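PDB 4QGS: NADPH-dependent aldehyde reductase YqhD from Escherichia coli, which reduces a broad range of short-chain aldehydes, including toxic products of lipid peroxidation, to alcohols with NADPH, using a zinc ion bound in each subunit. Local coordinates for residues Ile236-Lys241 against Arg252-Trp257; Arg321-Thr326 against Ile338-Asn343; Asp110-Ile115 against Ile142-Val147; Tyr190-Pro195 against Glu245-Asp250. All blocks are in the same frame, centred on the assembly; numbering follows the deposited sequence.

Interaction 1: residues Ile236-Lys241 against Arg252-Trp257; sequences IEDGPK and RANVMW
The carboxylate of Asp-238 and the amide of Asn-254 meet with their planes turned 50° against each other, and each carboxylate oxygen is met by a different partner. OD2 receives ND2 of Asn-254 at 3.1 Å, a weak hydrogen bond bent to 133° at the hydrogen. OD1 is approached nearly end-on, along its bond to CG, by NZ of Lys-241, 3.1 Å away in a salt bridge within the same helix. The pair links helix 222-244 to helix 249-262, consecutive members of the all-helical C-terminal domain of the iron-containing alcohol dehydrogenases. Over these short segments the axes come within 8.8 Å and cross at -120°, a steep angle that confines the contact to a few residues. Lys-241 also has a longer pairing with Glu-237, so Asp-238 belongs to a small charged network that holds its carboxylate at the oxygen the amide does not use. Replacing this aspartate by an alanine is likely to leave the Lys-241 ammonium without its nearest carboxylate and the Asn-254 amide without its acceptor. Beneath the polar pair the join becomes apolar. Gly-239 offers only backbone, and its CA comes within 6.2 Å of the CA of Val-255. Val-255 also packs against Val-203 of helix 196-211, the helix that carries the zinc ligand Asp-205. With CG1 of Val-255 anti to the backbone N, the other branch turns to helix 222-244, where CG2 rests 3.6 Å from the carbonyl O of Asp-238.

Interaction 2: residues Arg321-Thr326 against Ile338-Asn343; sequences RVWNIT and IAATRN
The indole of Trp-323 lies against helix 330-347 with the methyl of Ala-340 set squarely over its six-membered ring. Ala-340 CB stands 3.7 Å from the ring centroid and only 11° off the normal, a CH-pi contact that joins two consecutive helices, 312-323 and 330-347, of the helical C-terminal domain. The outer rim of the same ring also rides over the backbone, CH2 of Trp-323 being 3.6 Å from the carbonyl O of Ala-340. The opposite face is covered by Val-322 CG1, offset toward the rim, which leaves the indole sandwiched between a neighbour in sequence and a residue of the next helix. Ile-236 of helix 222-244 and Phe-344 also pack on the indole, placing this contact on the outer flank of the helical bundle, away from the zinc and cofactor sites. CG lies anti to the carbonyl carbon (chi1 -70°), which swings the indole toward helix 330-347.

In the next shell, Tyr-318 governs the polar end. Its hydroxyl is hydrogen-bonded to both Trp-323 NE1 and Thr-341 OG1, and its ring meets the indole edge-to-face; one tyrosine thus positions a group from each helix. After the tryptophan the chain turns off through Asn-324, whose phi is positive (58°). The two polar atoms that share the tyrosine also lie near each other, Trp-323 NE1 standing 3.7 Å from Thr-341 OG1.

Interaction 3: residues Asp110-Ile115 against Ile142-Val147; sequences DGTKFI and IPMGCV
The hydroxyl of Thr-112 is gripped from two places: OG1 is hydrogen-bonded to the carbonyl O of Val-108, one turn back in its own helix, and to OG1 of Thr-46 at the end of a neighbouring strand. With its polar branch thus engaged, Thr-112 presents its methyl to the sheet, and CG2 lies 3.7 Å from CE of Met-144. Helix 106-119 here covers the parallel sheet of the N-terminal dinucleotide-binding domain, in a beta-alpha-beta crossover that links the adjacent strands 99-104 and 144-148. Met-144 reaches from the strand to the helix. Its CG sits between the backbone N and the carbonyl carbon (chi1 63°), the crowded position, and a bend at the thioether (chi3 -68°) lays the end of the chain across the helix. There SD of Met-144 rests 3.8 Å from CA of Lys-113 and close to its CG, while CE turns to the threonine. Cutting the thioether back to an alanine is likely to open a gap beneath the helix and leave the Thr-112 methyl without its partner. Lys-113 meets the sulfur only with the base of its side chain; the extended remainder runs on to a hydrogen bond between NZ and the carbonyl O of Gly-160, a residue of the NADP(+) site. Asp-110, another cofactor-binding residue, lies on the same helix. The junction across the two segments is therefore held by van der Waals packing of methyl, methylene and sulfur, while the polar ends of the threonine and lysine are satisfied elsewhere.

Interaction 4: residues Tyr190-Pro195 against Glu245-Asp250; sequences YTYTLP and EPENYD
This is a surface contact, aromatic ring on backbone, at the junction where the chain leaves the last strand of the N-terminal sheet and enters the helical C-terminal domain. The connecting segment 190-195 folds through a type I turn, Thr-191 to Leu-194, and meets a second type I turn, Glu-245 to Asn-248, in the short link between helices 222-244 and 249-262. With CG anti to the carbonyl carbon (chi1 -68°), Tyr-192 lays its ring flat on the second turn. Glu-247 CA sits 3.8 Å from the ring centroid and 4° off the normal, a nearly ideal CH-pi geometry. The glutamate side chain crosses the ring at about a right angle, CG passing 3.8 Å from CD2 of Tyr-192. Beyond the far end of the ring, the tyrosine oxygen approaches Tyr-249 in the plane of that second ring, at its edge, with OH of Tyr-192 3.3 Å from CB of Tyr-249. This turn is braced twice. Pro-246 O accepts a hydrogen bond from Arg-252, and Asn-248, the N-cap of helix 249-262, uses OD1 to hold the backbone N of Val-251. The other end of that amide reaches back, ND2 to OE1 of Glu-245 at 2.9 Å and 169°. Tyr-190 and Thr-193 of the same connection bind NADP(+). One water donates to both segments, to Tyr-192 O at 2.8 Å and to Glu-247 OE1 at 3.2 Å.

In the fold
From the N terminus, interaction 3 comes first, closing a loop within the cofactor-binding domain between helix 106-119 and strand 144-148. Interaction 4 opens next, on the connection out of the sheet; interaction 1 opens at 236-241 before interaction 4 closes at 245-250, then closes at 252-257, so the two cross and share helix 249-262. Arg-252 couples them, touching Thr-191 and Tyr-192. Interaction 2 follows in series at the far flank of the helical domain, reached through Ile-236, which packs on Val-322 and Trp-323. At the other end, Val-147 touches Tyr-190, completing a relay of contacts from the parallel sheet across the domain junction into the helices.

Interaction 1: residues Ile236-Lys241 against Arg252-Trp257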
# COMPACT_ATOMS: atom_id res chain seq x y z
N ILE A 236 -6.09 -10.88 -11.64
CA ILE A 236 -6.64 -10.79 -13.00
C ILE A 236 -7.96 -11.53 -13.10
O ILE A 236 -8.91 -11.06 -13.75
CB ILE A 236 -5.63 -11.33 -14.04
CG1 ILE A 236 -4.47 -10.35 -14.17
CG2 ILE A 236 -6.31 -11.54 -15.39
CD1 ILE A 236 -3.22 -10.95 -14.78
N GLU A 237 -8.06 -12.67 -12.42
CA GLU A 237 -9.30 -13.44 -12.46
C GLU A 237 -10.43 -12.80 -11.66
O GLU A 237 -11.53 -12.63 -12.18
CB GLU A 237 -9.08 -14.87 -11.97
CG GLU A 237 -10.36 -15.71 -12.10
CD GLU A 237 -10.10 -17.21 -12.03
OE1 GLU A 237 -8.95 -17.61 -11.77
OE2 GLU A 237 -11.06 -17.98 -12.25
N ASP A 238 -10.16 -12.44 -10.41
CA ASP A 238 -11.25 -12.01 -9.52
C ASP A 238 -11.34 -10.50 -9.33
O ASP A 238 -12.36 -10.00 -8.84
CB ASP A 238 -11.12 -12.70 -8.15
CG ASP A 238 -11.71 -14.11 -8.15
OD1 ASP A 238 -12.07 -14.62 -9.23
OD2 ASP A 238 -11.83 -14.69 -7.06
N GLY A 239 -10.30 -9.76 -9.70
CA GLY A 239 -10.34 -8.31 -9.61
C GLY A 239 -11.50 -7.70 -10.38
O GLY A 239 -12.26 -6.91 -9.83
N PRO A 240 -11.66 -8.07 -11.67
CA PRO A 240 -12.80 -7.54 -12.42
C PRO A 240 -14.14 -7.96 -11.82
O PRO A 240 -15.11 -7.20 -11.88
CB PRO A 240 -12.62 -8.13 -13.81
CG PRO A 240 -11.15 -8.38 -13.93
CD PRO A 240 -10.76 -8.85 -12.54
N LYS A 241 -14.19 -9.16 -11.25
CA LYS A 241 -15.43 -9.64 -10.64
C LYS A 241 -15.81 -8.82 -9.41
O LYS A 241 -16.99 -8.74 -9.06
CB LYS A 241 -15.30 -11.11 -10.25
CG LYS A 241 -15.04 -12.03 -11.41
CD LYS A 241 -14.93 -13.46 -10.88
CE LYS A 241 -14.40 -14.42 -11.92
NZ LYS A 241 -14.09 -15.74 -11.28
N ARG A 252 -14.63 -11.18 -3.19
CA ARG A 252 -14.07 -10.10 -2.37
C ARG A 252 -13.00 -10.63 -1.41
O ARG A 252 -12.02 -9.95 -1.11
CB ARG A 252 -15.18 -9.39 -1.58
CG ARG A 252 -16.25 -8.73 -2.46
CD ARG A 252 -15.65 -7.89 -3.60
NE ARG A 252 -14.84 -6.76 -3.14
CZ ARG A 252 -15.32 -5.54 -2.93
NH1 ARG A 252 -16.61 -5.28 -3.10
NH2 ARG A 252 -14.50 -4.57 -2.53
N ALA A 253 -13.19 -11.87 -0.96
CA ALA A 253 -12.21 -12.52 -0.10
C ALA A 253 -10.90 -12.78 -0.84
O ALA A 253 -9.81 -12.50 -0.33
CB ALA A 253 -12.78 -13.85 0.46
N ASN A 254 -11.00 -13.34 -2.05
CA ASN A 254 -9.80 -13.60 -2.83
C ASN A 254 -9.06 -12.31 -3.14
O ASN A 254 -7.83 -12.27 -3.10
CB ASN A 254 -10.13 -14.33 -4.13
CG ASN A 254 -10.27 -15.82 -3.94
OD1 ASN A 254 -9.43 -16.44 -3.29
ND2 ASN A 254 -11.32 -16.40 -4.50
N VAL A 255 -9.79 -11.24 -3.44
CA VAL A 255 -9.11 -9.99 -3.78
C VAL A 255 -8.43 -9.40 -2.54
O VAL A 255 -7.28 -8.96 -2.60
CB VAL A 255 -10.08 -8.98 -4.42
CG1 VAL A 255 -9.39 -7.63 -4.59
CG2 VAL A 255 -10.53 -9.52 -5.76
N MET A 256 -9.12 -9.45 -1.40
CA MET A 256 -8.57 -8.90 -0.17
C MET A 256 -7.31 -9.65 0.27
O MET A 256 -6.33 -9.04 0.71
CB MET A 256 -9.61 -8.94 0.95
CG MET A 256 -9.21 -8.15 2.18
SD MET A 256 -10.50 -8.24 3.45
CE MET A 256 -10.15 -6.75 4.38
N TRP A 257 -7.35 -10.97 0.15
CA TRP A 257 -6.23 -11.80 0.62
C TRP A 257 -5.06 -11.69 -0.35
O TRP A 257 -3.91 -11.59 0.06
CB TRP A 257 -6.66 -13.26 0.80
CG TRP A 257 -5.66 -14.15 1.55
CD1 TRP A 257 -5.31 -15.44 1.23
CD2 TRP A 257 -4.92 -13.82 2.74
NE1 TRP A 257 -4.39 -15.92 2.15
CE2 TRP A 257 -4.13 -14.95 3.08
CE3 TRP A 257 -4.83 -12.68 3.55
CZ2 TRP A 257 -3.28 -14.96 4.19
CZ3 TRP A 257 -4.00 -12.70 4.66
CH2 TRP A 257 -3.23 -13.85 4.96

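Interaction 2: residues Arg321-Thr326 against Ile338-Asn343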
# COMPACT_ATOMS: atom_id res chain seq x y z
N ARG A 321 3.76 -17.00 -17.80
CA ARG A 321 3.19 -17.52 -16.56
C ARG A 321 1.89 -16.84 -16.16
O ARG A 321 1.00 -17.48 -15.59
CB ARG A 321 4.19 -17.38 -15.40
CG ARG A 321 5.47 -18.22 -15.53
CD ARG A 321 5.27 -19.62 -14.99
NE ARG A 321 6.49 -20.43 -15.15
CZ ARG A 321 7.44 -20.54 -14.24
NH1 ARG A 321 7.35 -19.89 -13.09
NH2 ARG A 321 8.51 -21.31 -14.47
N VAL A 322 1.77 -15.55 -16.44
CA VAL A 322 0.58 -14.82 -15.99
C VAL A 322 -0.44 -14.66 -17.13
O VAL A 322 -1.64 -14.75 -16.90
CB VAL A 322 0.99 -13.45 -15.41
CG1 VAL A 322 -0.23 -12.58 -15.10
CG2 VAL A 322 1.84 -13.64 -14.16
N TRP A 323 0.03 -14.44 -18.35
CA TRP A 323 -0.89 -14.16 -19.47
C TRP A 323 -1.00 -15.28 -20.51
O TRP A 323 -1.70 -15.13 -21.51
CB TRP A 323 -0.48 -12.86 -20.17
CG TRP A 323 -0.73 -11.65 -19.33
CD1 TRP A 323 0.20 -10.91 -18.65
CD2 TRP A 323 -2.00 -11.06 -19.05
NE1 TRP A 323 -0.42 -9.89 -17.97
CE2 TRP A 323 -1.77 -9.96 -18.20
CE3 TRP A 323 -3.31 -11.35 -19.44
CZ2 TRP A 323 -2.81 -9.14 -17.74
CZ3 TRP A 323 -4.34 -10.55 -18.98
CH2 TRP A 323 -4.08 -9.45 -18.13
N ASN A 324 -0.29 -16.38 -20.28
CA ASN A 324 -0.29 -17.52 -21.20
C ASN A 324 0.16 -17.14 -22.61
O ASN A 324 -0.32 -17.70 -23.59
CB ASN A 324 -1.68 -18.17 -21.25
CG ASN A 324 -1.64 -19.59 -21.78
OD1 ASN A 324 -0.61 -20.27 -21.67
ND2 ASN A 324 -2.74 -20.04 -22.37
N ILE A 325 1.07 -16.17 -22.70
CA ILE A 325 1.62 -15.74 -23.98
C ILE A 325 2.89 -16.54 -24.26
O ILE A 325 3.92 -16.33 -23.62
CB ILE A 325 1.96 -14.23 -24.01
CG1 ILE A 325 0.70 -13.39 -23.78
CG2 ILE A 325 2.60 -13.84 -25.33
CD1 ILE A 325 0.99 -11.92 -23.50
N THR A 326 2.81 -17.47 -25.20
CA THR A 326 3.92 -18.39 -25.46
C THR A 326 4.40 -18.35 -26.91
O THR A 326 5.53 -18.73 -27.21
CB THR A 326 3.52 -19.83 -25.12
OG1 THR A 326 2.31 -20.17 -25.81
CG2 THR A 326 3.29 -19.98 -23.61
N ILE A 338 2.71 -6.33 -22.32
CA ILE A 338 2.51 -4.93 -21.96
C ILE A 338 1.09 -4.49 -22.35
O ILE A 338 0.39 -3.83 -21.56
CB ILE A 338 3.58 -4.02 -22.62
CG1 ILE A 338 4.95 -4.31 -22.02
CG2 ILE A 338 3.24 -2.55 -22.43
CD1 ILE A 338 6.11 -3.57 -22.67
N ALA A 339 0.64 -4.87 -23.54
CA ALA A 339 -0.69 -4.49 -24.00
C ALA A 339 -1.79 -5.13 -23.15
O ALA A 339 -2.80 -4.48 -22.84
CB ALA A 339 -0.88 -4.87 -25.47
N ALA A 340 -1.60 -6.40 -22.77
CA ALA A 340 -2.58 -7.09 -21.92
C ALA A 340 -2.68 -6.41 -20.55
O ALA A 340 -3.77 -6.33 -19.97
CB ALA A 340 -2.22 -8.58 -21.75
N THR A 341 -1.54 -5.94 -20.04
CA THR A 341 -1.51 -5.26 -18.75
C THR A 341 -2.23 -3.91 -18.83
O THR A 341 -3.05 -3.58 -17.98
CB THR A 341 -0.05 -5.07 -18.27
OG1 THR A 341 0.62 -6.33 -18.27
CG2 THR A 341 -0.01 -4.49 -16.85
N ARG A 342 -1.92 -3.16 -19.88
CA ARG A 342 -2.59 -1.90 -20.12
C ARG A 342 -4.10 -2.13 -20.22
O ARG A 342 -4.88 -1.44 -19.57
CB ARG A 342 -2.07 -1.25 -21.40
CG ARG A 342 -2.48 0.19 -21.57
CD ARG A 342 -1.96 0.76 -22.89
NE ARG A 342 -0.51 0.99 -22.95
CZ ARG A 342 0.11 2.02 -22.37
NH1 ARG A 342 1.41 2.18 -22.51
NH2 ARG A 342 -0.58 2.89 -21.64
N ASN A 343 -4.50 -3.11 -21.02
CA ASN A 343 -5.91 -3.40 -21.19
C ASN A 343 -6.59 -3.80 -19.88
O ASN A 343 -7.72 -3.39 -19.61
CB ASN A 343 -6.11 -4.50 -22.23
CG ASN A 343 -7.57 -4.83 -22.43
OD1 ASN A 343 -8.33 -4.04 -23.01
ND2 ASN A 343 -7.99 -5.99 -21.94

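Interaction 3: residues Asp110-Ile115 against Ile142-Val147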
# COMPACT_ATOMS: atom_id res chain seq x y z
N ASP A 110 -1.22 3.80 9.57
CA ASP A 110 0.09 4.44 9.60
C ASP A 110 0.20 5.46 10.73
O ASP A 110 1.19 5.48 11.46
CB ASP A 110 0.39 5.10 8.25
CG ASP A 110 0.74 4.09 7.18
OD1 ASP A 110 0.90 2.90 7.51
OD2 ASP A 110 0.89 4.50 6.01
N GLY A 111 -0.82 6.29 10.86
CA GLY A 111 -0.83 7.30 11.90
C GLY A 111 -0.84 6.65 13.27
O GLY A 111 -0.24 7.15 14.22
N THR A 112 -1.54 5.54 13.39
CA THR A 112 -1.63 4.87 14.68
C THR A 112 -0.29 4.23 15.03
O THR A 112 0.11 4.20 16.20
CB THR A 112 -2.77 3.84 14.68
OG1 THR A 112 -4.00 4.53 14.40
CG2 THR A 112 -2.87 3.15 16.03
N LYS A 113 0.43 3.75 14.02
CA LYS A 113 1.76 3.20 14.24
C LYS A 113 2.65 4.27 14.85
O LYS A 113 3.43 4.02 15.78
CB LYS A 113 2.37 2.68 12.94
CG LYS A 113 1.77 1.38 12.43
CD LYS A 113 2.52 0.86 11.21
CE LYS A 113 1.93 -0.44 10.69
NZ LYS A 113 2.70 -0.98 9.54
N PHE A 114 2.52 5.49 14.34
CA PHE A 114 3.31 6.59 14.85
C PHE A 114 2.95 6.91 16.29
O PHE A 114 3.82 7.11 17.13
CB PHE A 114 3.14 7.81 13.96
CG PHE A 114 3.85 9.02 14.46
CD1 PHE A 114 5.24 9.11 14.38
CD2 PHE A 114 3.15 10.06 15.04
CE1 PHE A 114 5.90 10.23 14.85
CE2 PHE A 114 3.80 11.17 15.50
CZ PHE A 114 5.18 11.26 15.42
N ILE A 115 1.65 6.95 16.58
CA ILE A 115 1.19 7.21 17.94
C ILE A 115 1.75 6.17 18.92
O ILE A 115 2.24 6.53 19.99
CB ILE A 115 -0.36 7.21 18.02
CG1 ILE A 115 -0.92 8.34 17.16
CG2 ILE A 115 -0.82 7.35 19.45
CD1 ILE A 115 -2.43 8.23 16.92
N ILE A 142 3.45 1.19 22.23
CA ILE A 142 2.16 0.77 22.76
C ILE A 142 1.60 -0.31 21.86
O ILE A 142 1.61 -0.17 20.63
CB ILE A 142 1.18 1.93 22.86
CG1 ILE A 142 1.73 2.99 23.81
CG2 ILE A 142 -0.21 1.46 23.32
CD1 ILE A 142 0.72 4.01 24.18
N PRO A 143 1.15 -1.42 22.45
CA PRO A 143 0.58 -2.51 21.64
C PRO A 143 -0.57 -1.99 20.80
O PRO A 143 -1.33 -1.14 21.27
CB PRO A 143 0.10 -3.51 22.69
CG PRO A 143 0.99 -3.26 23.87
CD PRO A 143 1.18 -1.77 23.88
N MET A 144 -0.68 -2.46 19.57
CA MET A 144 -1.78 -2.01 18.72
C MET A 144 -2.26 -3.11 17.81
O MET A 144 -1.51 -4.01 17.44
CB MET A 144 -1.36 -0.77 17.91
CG MET A 144 -0.23 -1.00 16.93
SD MET A 144 -0.17 0.28 15.65
CE MET A 144 -1.70 -0.10 14.78
N GLY A 145 -3.55 -3.05 17.47
CA GLY A 145 -4.13 -3.95 16.50
C GLY A 145 -4.91 -3.10 15.52
O GLY A 145 -4.95 -1.87 15.65
N CYS A 146 -5.51 -3.74 14.52
CA CYS A 146 -6.31 -2.98 13.56
C CYS A 146 -7.46 -3.80 13.00
O CYS A 146 -7.47 -5.05 13.03
CB CYS A 146 -5.43 -2.45 12.42
SG CYS A 146 -4.61 -3.72 11.43
N VAL A 147 -8.44 -3.07 12.51
CA VAL A 147 -9.56 -3.63 11.77
C VAL A 147 -9.54 -2.91 10.43
O VAL A 147 -9.86 -1.72 10.35
CB VAL A 147 -10.90 -3.42 12.51
CG1 VAL A 147 -12.05 -4.00 11.71
CG2 VAL A 147 -10.83 -4.06 13.90

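Interaction 4: residues Tyr190-Pro195 against Glu245-Asp250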
# COMPACT_ATOMS: atom_id res chain seq x y z
N TYR A 190 -16.55 -6.14 5.00
CA TYR A 190 -16.34 -4.71 5.22
C TYR A 190 -15.90 -4.00 3.93
O TYR A 190 -15.96 -2.78 3.87
CB TYR A 190 -15.30 -4.44 6.31
CG TYR A 190 -15.67 -4.93 7.69
CD1 TYR A 190 -16.99 -5.25 8.02
CD2 TYR A 190 -14.70 -5.07 8.68
CE1 TYR A 190 -17.33 -5.70 9.29
CE2 TYR A 190 -15.04 -5.51 9.96
CZ TYR A 190 -16.34 -5.83 10.25
OH TYR A 190 -16.68 -6.28 11.51
N THR A 191 -15.46 -4.75 2.91
CA THR A 191 -15.05 -4.11 1.66
C THR A 191 -16.21 -3.94 0.68
O THR A 191 -16.06 -3.28 -0.34
CB THR A 191 -13.91 -4.88 0.94
OG1 THR A 191 -14.40 -6.09 0.35
CG2 THR A 191 -12.80 -5.23 1.91
N TYR A 192 -17.37 -4.52 0.98
CA TYR A 192 -18.52 -4.43 0.07
C TYR A 192 -18.94 -3.00 -0.24
O TYR A 192 -19.45 -2.71 -1.33
CB TYR A 192 -19.74 -5.15 0.64
CG TYR A 192 -19.66 -6.65 0.75
CD1 TYR A 192 -18.52 -7.37 0.37
CD2 TYR A 192 -20.75 -7.37 1.24
CE1 TYR A 192 -18.47 -8.75 0.50
CE2 TYR A 192 -20.71 -8.74 1.36
CZ TYR A 192 -19.57 -9.43 0.99
OH TYR A 192 -19.57 -10.80 1.12
N THR A 193 -18.75 -2.10 0.72
CA THR A 193 -19.23 -0.73 0.59
C THR A 193 -18.26 0.21 -0.16
O THR A 193 -18.60 1.35 -0.46
CB THR A 193 -19.53 -0.12 1.97
OG1 THR A 193 -18.36 -0.19 2.79
CG2 THR A 193 -20.66 -0.87 2.64
N LEU A 194 -17.05 -0.27 -0.46
CA LEU A 194 -16.10 0.55 -1.19
C LEU A 194 -16.63 0.97 -2.57
O LEU A 194 -17.12 0.14 -3.33
CB LEU A 194 -14.78 -0.20 -1.38
CG LEU A 194 -14.03 -0.53 -0.09
CD1 LEU A 194 -12.93 -1.54 -0.36
CD2 LEU A 194 -13.45 0.75 0.48
N PRO A 195 -16.52 2.26 -2.89
CA PRO A 195 -16.92 2.67 -4.24
C PRO A 195 -16.05 2.00 -5.30
O PRO A 195 -14.89 1.64 -5.01
CB PRO A 195 -16.71 4.20 -4.24
CG PRO A 195 -16.69 4.58 -2.80
CD PRO A 195 -16.11 3.40 -2.06
N GLU A 245 -19.51 -7.86 -9.15
CA GLU A 245 -20.20 -8.57 -8.09
C GLU A 245 -19.68 -8.15 -6.72
O GLU A 245 -19.02 -8.94 -6.03
CB GLU A 245 -20.03 -10.08 -8.26
CG GLU A 245 -20.31 -10.63 -9.65
CD GLU A 245 -20.05 -12.13 -9.71
OE1 GLU A 245 -20.69 -12.86 -8.93
OE2 GLU A 245 -19.19 -12.59 -10.51
N PRO A 246 -19.98 -6.91 -6.32
CA PRO A 246 -19.38 -6.32 -5.12
C PRO A 246 -19.70 -7.07 -3.84
O PRO A 246 -18.92 -6.97 -2.89
CB PRO A 246 -20.00 -4.91 -5.07
CG PRO A 246 -20.48 -4.66 -6.47
CD PRO A 246 -20.94 -6.00 -6.96
N GLU A 247 -20.81 -7.80 -3.79
CA GLU A 247 -21.16 -8.55 -2.59
C GLU A 247 -20.96 -10.08 -2.73
O GLU A 247 -21.48 -10.88 -1.93
CB GLU A 247 -22.60 -8.22 -2.19
CG GLU A 247 -22.75 -6.73 -1.91
CD GLU A 247 -24.04 -6.34 -1.23
OE1 GLU A 247 -24.15 -5.17 -0.81
OE2 GLU A 247 -24.93 -7.20 -1.12
N ASN A 248 -20.19 -10.48 -3.74
CA ASN A 248 -19.79 -11.87 -3.87
C ASN A 248 -18.65 -12.15 -2.88
O ASN A 248 -17.52 -11.75 -3.12
CB ASN A 248 -19.37 -12.18 -5.32
CG ASN A 248 -18.96 -13.64 -5.54
OD1 ASN A 248 -18.38 -14.28 -4.68
ND2 ASN A 248 -19.25 -14.16 -6.73
N TYR A 249 -18.97 -12.83 -1.78
CA TYR A 249 -17.98 -13.02 -0.72
C TYR A 249 -16.68 -13.66 -1.21
O TYR A 249 -15.60 -13.18 -0.87
CB TYR A 249 -18.54 -13.87 0.43
CG TYR A 249 -17.47 -14.08 1.47
CD1 TYR A 249 -17.20 -13.09 2.40
CD2 TYR A 249 -16.71 -15.24 1.50
CE1 TYR A 249 -16.21 -13.25 3.34
CE2 TYR A 249 -15.71 -15.41 2.43
CZ TYR A 249 -15.47 -14.41 3.36
OH TYR A 249 -14.47 -14.56 4.30
N ASP A 250 -16.79 -14.76 -1.96
CA ASP A 250 -15.60 -15.49 -2.40
C ASP A 250 -14.69 -14.59 -3.22
O ASP A 250 -13.46 -14.61 -3.06
CB ASP A 250 -15.98 -16.73 -3.21
CG ASP A 250 -16.49 -17.88 -2.35
OD1 ASP A 250 -16.35 -17.82 -1.11
OD2 ASP A 250 -17.01 -18.86 -2.93
O HOH W 1 -22.17 -2.85 -1.76